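L-amino acid deaminase (Proteus vulgaris, PDB 5I39) probably catalyses the FAD-dependent oxidative deamination of L-amino acids, as a membrane-bound flavoprotein of the D-amino acid oxidase (DAO) family. Local coordinates at residues Glu14-Pro19 and Phe184-Ala189; Gln234-Gly239 and Asp389-Lys394. All blocks are in the same frame, centred on the assembly; numbering follows the deposited sequence.

Contact 1 of 2, residues Glu14-Pro19 and Phe184-Ala189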
loop_
_atom_site.group_PDB
_atom_site.type_symbol
_atom_site.label_atom_id
_atom_site.label_comp_id
_atom_site.label_asym_id
_atom_site.label_seq_id
_atom_site.Cartn_x
_atom_site.Cartn_y
_atom_site.Cartn_z
ATOM N N GLU A 14 -7.232 -15.277 -7.990
ATOM C CA GLU A 14 -8.237 -16.389 -7.995
ATOM C C GLU A 14 -7.974 -17.417 -6.883
ATOM O O GLU A 14 -8.600 -17.351 -5.821
ATOM C CB GLU A 14 -8.294 -17.073 -9.369
ATOM N N GLY A 15 -7.032 -18.332 -7.118
ATOM C CA GLY A 15 -6.732 -19.432 -6.189
ATOM C C GLY A 15 -6.161 -19.037 -4.833
ATOM O O GLY A 15 -6.251 -19.801 -3.869
ATOM N N ARG A 16 -5.558 -17.853 -4.763
ATOM C CA ARG A 16 -5.076 -17.287 -3.495
ATOM C C ARG A 16 -6.198 -16.901 -2.523
ATOM O O ARG A 16 -6.004 -16.948 -1.311
ATOM C CB ARG A 16 -4.167 -16.084 -3.750
ATOM C CG ARG A 16 -4.837 -14.873 -4.389
ATOM C CD ARG A 16 -3.813 -14.068 -5.169
ATOM N NE ARG A 16 -4.380 -12.893 -5.830
ATOM C CZ ARG A 16 -4.514 -11.684 -5.285
ATOM N NH1 ARG A 16 -4.137 -11.436 -4.025
ATOM N NH2 ARG A 16 -5.039 -10.705 -6.020
ATOM N N PHE A 17 -7.353 -16.504 -3.054
ATOM C CA PHE A 17 -8.529 -16.228 -2.226
ATOM C C PHE A 17 -9.224 -17.548 -1.897
ATOM O O PHE A 17 -9.411 -18.392 -2.776
ATOM C CB PHE A 17 -9.498 -15.278 -2.933
ATOM C CG PHE A 17 -8.910 -13.924 -3.239
ATOM C CD1 PHE A 17 -8.758 -12.966 -2.237
ATOM C CD2 PHE A 17 -8.512 -13.602 -4.534
ATOM C CE1 PHE A 17 -8.228 -11.714 -2.525
ATOM C CE2 PHE A 17 -7.977 -12.354 -4.824
ATOM C CZ PHE A 17 -7.829 -11.410 -3.818
ATOM N N VAL A 18 -9.592 -17.717 -0.628
ATOM C CA VAL A 18 -10.191 -18.955 -0.127
ATOM C C VAL A 18 -11.543 -18.629 0.521
ATOM O O VAL A 18 -11.591 -18.184 1.671
ATOM C CB VAL A 18 -9.253 -19.670 0.872
ATOM C CG1 VAL A 18 -9.816 -21.028 1.276
ATOM C CG2 VAL A 18 -7.866 -19.850 0.266
ATOM N N PRO A 19 -12.655 -18.841 -0.216
ATOM C CA PRO A 19 -13.994 -18.614 0.345
ATOM C C PRO A 19 -14.250 -19.381 1.655
ATOM O O PRO A 19 -13.710 -20.467 1.854
ATOM C CB PRO A 19 -14.931 -19.107 -0.769
ATOM C CG PRO A 19 -14.143 -18.960 -2.022
ATOM C CD PRO A 19 -12.715 -19.211 -1.644
ATOM N N PHE A 184 2.228 -7.771 5.165
ATOM C CA PHE A 184 0.761 -7.876 5.156
ATOM C C PHE A 184 0.353 -8.619 3.896
ATOM O O PHE A 184 1.025 -8.532 2.870
ATOM C CB PHE A 184 -0.000 -6.527 5.325
ATOM C CG PHE A 184 0.703 -5.297 4.784
ATOM C CD1 PHE A 184 1.450 -5.317 3.604
ATOM C CD2 PHE A 184 0.565 -4.076 5.447
ATOM C CE1 PHE A 184 2.075 -4.170 3.135
ATOM C CE2 PHE A 184 1.186 -2.929 4.975
ATOM C CZ PHE A 184 1.947 -2.979 3.823
ATOM N N ASP A 185 -0.750 -9.356 3.987
ATOM C CA ASP A 185 -1.138 -10.281 2.922
ATOM C C ASP A 185 -2.327 -9.703 2.152
ATOM O O ASP A 185 -3.339 -9.343 2.760
ATOM C CB ASP A 185 -1.512 -11.651 3.496
ATOM C CG ASP A 185 -0.416 -12.260 4.367
ATOM O OD1 ASP A 185 0.753 -11.814 4.315
ATOM O OD2 ASP A 185 -0.737 -13.203 5.122
ATOM N N PRO A 186 -2.235 -9.645 0.810
ATOM C CA PRO A 186 -3.284 -8.976 0.035
ATOM C C PRO A 186 -4.635 -9.691 -0.015
ATOM O O PRO A 186 -5.629 -9.076 -0.383
ATOM C CB PRO A 186 -2.658 -8.856 -1.351
ATOM C CG PRO A 186 -1.718 -10.003 -1.429
ATOM C CD PRO A 186 -1.135 -10.109 -0.055
ATOM N N GLU A 187 -4.680 -10.954 0.394
ATOM C CA GLU A 187 -5.944 -11.671 0.485
ATOM C C GLU A 187 -6.761 -11.259 1.711
ATOM O O GLU A 187 -7.932 -11.627 1.806
ATOM C CB GLU A 187 -5.707 -13.179 0.512
ATOM C CG GLU A 187 -5.016 -13.726 -0.733
ATOM C CD GLU A 187 -3.522 -13.454 -0.795
ATOM O OE1 GLU A 187 -2.871 -13.367 0.270
ATOM O OE2 GLU A 187 -3.002 -13.310 -1.920
ATOM N N VAL A 188 -6.149 -10.518 2.641
ATOM C CA VAL A 188 -6.776 -10.199 3.927
ATOM C C VAL A 188 -6.765 -8.716 4.315
ATOM O O VAL A 188 -7.804 -8.191 4.704
ATOM C CB VAL A 188 -6.123 -11.007 5.077
ATOM C CG1 VAL A 188 -6.801 -10.709 6.410
ATOM C CG2 VAL A 188 -6.182 -12.499 4.792
ATOM N N ALA A 189 -5.609 -8.056 4.251
ATOM C CA ALA A 189 -5.408 -6.795 4.983
ATOM C C ALA A 189 -6.460 -5.720 4.707
ATOM O O ALA A 189 -7.073 -5.200 5.635
ATOM C CB ALA A 189 -4.014 -6.249 4.727
#
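R16 and E187 meet in a salt bridge: NH1 of R16 donates to OE2 of E187 at 3.0 Å, with an N-H...O angle of 165°. The acceptor lies in the guanidinium plane, at its edge, while the donor reaches OE2 from above the carboxylate plane, and the two flat groups stand nearly perpendicular (86°). The same oxygen rests along the aliphatic part of the arginine, 3.4 Å from R16 CD. A bend at chi2 (76°) swings the E187 carboxylate toward R16; CG of E187 lies 3.4 Å from the carbonyl O of R16. P186 adds its ring, CG lying 3.8 Å from R16 NH1. Two atoms of the F17 ring take part: CE2 sits 3.5 Å above the plane of the R16 guanidinium, over its centre, and CE1 lies 3.8 Å from CA of E187. The contact joins the N-terminal loop ahead of strand 40-43 to the loop between strand 182-183 and helix 189-199, where V188 occupies the N-cap position and D185 O accepts from the amides of V188 and A189. Each charge also has a second partner: R16 NH2 bonds to S77 O and the guanidinium makes a cation-pi contact with W344, while E187 OE1 pairs with R23. One layer further out, D185 forms salt bridges with R23 and R286, and D342 OD2 accepts from the backbone N of both E14 and R16. The FAD-binding residue G81 lies about 5 Å from the P186 side chain, and bonds through its backbone to F184.

Contact 2 of 2, residues Gln234-Gly239 and Asp389-Lys394. With FAD (flavin-adenine dinucleotide), chain B.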
loop_
_atom_site.group_PDB
_atom_site.type_symbol
_atom_site.label_atom_id
_atom_site.label_comp_id
_atom_site.label_asym_id
_atom_site.label_seq_id
_atom_site.Cartn_x
_atom_site.Cartn_y
_atom_site.Cartn_z
ATOM N N GLN A 234 -17.394 18.305 0.973
ATOM C CA GLN A 234 -16.040 17.801 1.224
ATOM C C GLN A 234 -15.846 16.474 0.513
ATOM O O GLN A 234 -16.639 15.553 0.688
ATOM C CB GLN A 234 -15.796 17.655 2.725
ATOM C CG GLN A 234 -15.866 18.985 3.460
ATOM C CD GLN A 234 -15.722 18.857 4.965
ATOM O OE1 GLN A 234 -16.358 18.008 5.596
ATOM N NE2 GLN A 234 -14.908 19.718 5.553
ATOM N N VAL A 235 -14.791 16.397 -0.297
ATOM C CA VAL A 235 -14.558 15.252 -1.171
ATOM C C VAL A 235 -13.098 14.818 -1.095
ATOM O O VAL A 235 -12.192 15.647 -1.162
ATOM C CB VAL A 235 -14.934 15.570 -2.638
ATOM C CG1 VAL A 235 -14.698 14.364 -3.543
ATOM C CG2 VAL A 235 -16.391 16.007 -2.733
ATOM N N VAL A 236 -12.889 13.507 -0.960
ATOM C CA VAL A 236 -11.566 12.901 -1.062
ATOM C C VAL A 236 -11.541 12.050 -2.324
ATOM O O VAL A 236 -12.346 11.133 -2.471
ATOM C CB VAL A 236 -11.244 12.007 0.149
ATOM C CG1 VAL A 236 -9.891 11.322 -0.031
ATOM C CG2 VAL A 236 -11.263 12.823 1.434
ATOM N N VAL A 237 -10.608 12.349 -3.220
ATOM C CA VAL A 237 -10.401 11.534 -4.413
ATOM C C VAL A 237 -9.287 10.536 -4.113
ATOM O O VAL A 237 -8.121 10.913 -3.980
ATOM C CB VAL A 237 -10.083 12.398 -5.647
ATOM C CG1 VAL A 237 -9.787 11.528 -6.863
ATOM C CG2 VAL A 237 -11.262 13.317 -5.931
ATOM N N ALA A 238 -9.670 9.264 -4.010
ATOM C CA ALA A 238 -8.742 8.164 -3.741
ATOM C C ALA A 238 -9.027 7.049 -4.748
ATOM O O ALA A 238 -9.249 5.898 -4.389
ATOM C CB ALA A 238 -8.892 7.677 -2.303
ATOM N N GLY A 239 -9.005 7.417 -6.024
ATOM C CA GLY A 239 -9.413 6.530 -7.107
ATOM C C GLY A 239 -8.338 5.628 -7.672
ATOM O O GLY A 239 -8.531 5.052 -8.740
ATOM N N ASP A 389 -6.115 16.132 7.378
ATOM C CA ASP A 389 -5.561 17.418 7.823
ATOM C C ASP A 389 -5.690 18.472 6.725
ATOM O O ASP A 389 -6.116 19.600 6.980
ATOM C CB ASP A 389 -4.078 17.300 8.201
ATOM C CG ASP A 389 -3.827 16.449 9.437
ATOM O OD1 ASP A 389 -4.763 16.202 10.222
ATOM O OD2 ASP A 389 -2.660 16.040 9.615
ATOM N N LEU A 390 -5.319 18.102 5.502
ATOM C CA LEU A 390 -5.403 19.026 4.369
ATOM C C LEU A 390 -6.841 19.407 4.056
ATOM O O LEU A 390 -7.135 20.579 3.819
ATOM C CB LEU A 390 -4.735 18.432 3.132
ATOM C CG LEU A 390 -3.215 18.266 3.204
ATOM C CD1 LEU A 390 -2.722 17.542 1.962
ATOM C CD2 LEU A 390 -2.501 19.597 3.351
ATOM N N LEU A 391 -7.741 18.428 4.081
ATOM C CA LEU A 391 -9.160 18.688 3.841
ATOM C C LEU A 391 -9.724 19.697 4.838
ATOM O O LEU A 391 -10.470 20.601 4.467
ATOM C CB LEU A 391 -9.957 17.384 3.931
ATOM C CG LEU A 391 -11.475 17.472 3.718
ATOM C CD1 LEU A 391 -11.812 17.925 2.302
ATOM C CD2 LEU A 391 -12.126 16.134 4.030
ATOM N N LEU A 392 -9.351 19.529 6.101
ATOM C CA LEU A 392 -9.935 20.296 7.193
ATOM C C LEU A 392 -9.151 21.557 7.553
ATOM O O LEU A 392 -9.596 22.333 8.399
ATOM C CB LEU A 392 -10.104 19.383 8.413
ATOM C CG LEU A 392 -10.981 18.145 8.157
ATOM C CD1 LEU A 392 -10.958 17.206 9.352
ATOM C CD2 LEU A 392 -12.417 18.507 7.801
ATOM N N GLY A 393 -8.007 21.784 6.909
ATOM C CA GLY A 393 -7.175 22.948 7.205
ATOM C C GLY A 393 -6.449 22.893 8.536
ATOM O O GLY A 393 -6.089 23.937 9.081
ATOM N N LYS A 394 -6.228 21.682 9.048
ATOM C CA LYS A 394 -5.522 21.474 10.308
ATOM C C LYS A 394 -4.023 21.567 10.065
ATOM O O LYS A 394 -3.547 21.272 8.969
ATOM C CB LYS A 394 -5.865 20.089 10.880
ATOM C CG LYS A 394 -5.396 19.845 12.309
ATOM C CD LYS A 394 -5.701 18.428 12.769
ATOM C CE LYS A 394 -5.145 18.153 14.156
ATOM N NZ LYS A 394 -5.331 16.730 14.547
HETATM P PA FAD B . -6.874 1.062 -5.252
HETATM O O1A FAD B . -6.664 0.673 -6.719
HETATM O O2A FAD B . -6.719 -0.086 -4.273
HETATM O O5B FAD B . -8.331 1.647 -4.999
HETATM C C5B FAD B . -8.882 2.710 -5.763
HETATM C C4B FAD B . -10.359 2.391 -5.900
HETATM O O4B FAD B . -11.019 3.513 -6.522
HETATM C C3B FAD B . -10.602 1.177 -6.799
HETATM O O3B FAD B . -11.256 0.150 -6.055
HETATM C C2B FAD B . -11.445 1.765 -7.941
HETATM O O2B FAD B . -12.412 0.840 -8.475
HETATM C C1B FAD B . -12.073 2.987 -7.298
HETATM N N9A FAD B . -12.484 4.052 -8.219
HETATM C C8A FAD B . -11.750 4.612 -9.159
HETATM N N7A FAD B . -12.411 5.606 -9.789
HETATM C C5A FAD B . -13.602 5.643 -9.207
HETATM C C6A FAD B . -14.814 6.441 -9.371
HETATM N N6A FAD B . -14.873 7.406 -10.311
HETATM N N1A FAD B . -15.865 6.196 -8.564
HETATM C C2A FAD B . -15.814 5.256 -7.611
HETATM N N3A FAD B . -14.750 4.469 -7.411
HETATM C C4A FAD B . -13.658 4.638 -8.167
HETATM N N1 FAD B . 2.500 -1.090 -1.533
HETATM C C2 FAD B . 3.179 -1.410 -0.426
HETATM O O2 FAD B . 3.134 -0.619 0.533
HETATM N N3 FAD B . 3.898 -2.557 -0.356
HETATM C C4 FAD B . 4.015 -3.435 -1.357
HETATM O O4 FAD B . 4.661 -4.465 -1.225
HETATM C C4X FAD B . 3.319 -3.149 -2.619
HETATM N N5 FAD B . 3.410 -3.940 -3.722
HETATM C C5X FAD B . 2.612 -3.718 -4.771
HETATM C C6 FAD B . 2.525 -4.633 -5.822
HETATM C C7 FAD B . 1.654 -4.448 -6.892
HETATM C C7M FAD B . 1.544 -5.483 -7.989
HETATM C C8 FAD B . 0.810 -3.245 -6.938
HETATM C C8M FAD B . -0.178 -3.011 -8.056
HETATM C C9 FAD B . 0.912 -2.317 -5.900
HETATM C C9A FAD B . 1.778 -2.503 -4.828
HETATM N N10 FAD B . 1.879 -1.570 -3.789
HETATM C C10 FAD B . 2.540 -1.897 -2.608
HETATM C "C1'" FAD B . 1.148 -0.319 -3.829
HETATM C "C2'" FAD B . -0.186 -0.370 -3.172
HETATM O "O2'" FAD B . -0.817 -1.602 -3.503
HETATM C "C3'" FAD B . -0.982 0.828 -3.680
HETATM O "O3'" FAD B . -0.220 2.058 -3.556
HETATM C "C4'" FAD B . -2.286 1.030 -2.946
HETATM O "O4'" FAD B . -3.029 -0.203 -2.909
HETATM C "C5'" FAD B . -3.103 2.102 -3.645
HETATM O "O5'" FAD B . -4.339 2.196 -2.934
HETATM P P FAD B . -5.535 3.083 -3.572
HETATM O O1P FAD B . -6.664 3.050 -2.587
HETATM O O2P FAD B . -4.979 4.407 -4.052
HETATM O O3P FAD B . -5.882 2.293 -4.949
#
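The Rossmann-type FAD-binding sheet packs here on the last turn of helix 376-392: Q234 and the start of strand 235-237 supply one side of the contact and L391, with L392, the other. No hydrogen bond crosses between the segments; the interface is mainly aliphatic. L391 carries it, with CG anti to its own backbone N (chi1 179°) and the two methyls spread along the start of the strand. CD1 rests 4.0 Å from CB of Q234 and also approaches the carbonyl O of V235, at 4.2 Å. The other methyl, CD2, faces CG2 of V236 at 4.3 Å, a loose apolar contact. V235 points its side chain away from the helix and meets L391 through its backbone, whereas V236 presents one of its methyls. At the outer end of the contact, the extended side chain of Q234 crosses that of L392 at about a right angle, its terminal amide coming close to L392 CD2. The strand lies in the interior of a six-stranded sheet, between the parallel strands 40-43 and 367-371, and L391 also touches V40 and V368 on these neighbours, so one leucine spans three adjacent strands. Beyond strand 235-237 the chain runs directly into the cofactor pocket: A238 O is 3.5 Å from FAD C5B, and G239 O is 3.3 Å from C8A of the adenine. On the helix side, a Schellman motif ends the helix: G393 leaves the helical conformation with a positive phi (72°), and K394 N returns a 2.9 Å hydrogen bond to D389 O. D389 itself is held by a salt bridge to R59 and by the backbone N of V397.

How the contacts relate
From the N terminus, the modelled chain begins in segment 14-19 and passes through strand 40-43, the glycine-rich turn and strand 63-66 before segment 184-189 closes contact 1 round a loop of 164 intervening residues. Contact 2 opens later, at 234-239, and closes at 389-394 after 149 intervening residues, so the two loops follow in series and neither nest nor cross. Contact 1 ties the N-terminal extension to the entry of helix 189-199; contact 2 ties the nucleotide-binding sheet to the end of helix 376-392. Their centres are 30 Å apart and they do not touch, with nearest atoms about 15 Å apart.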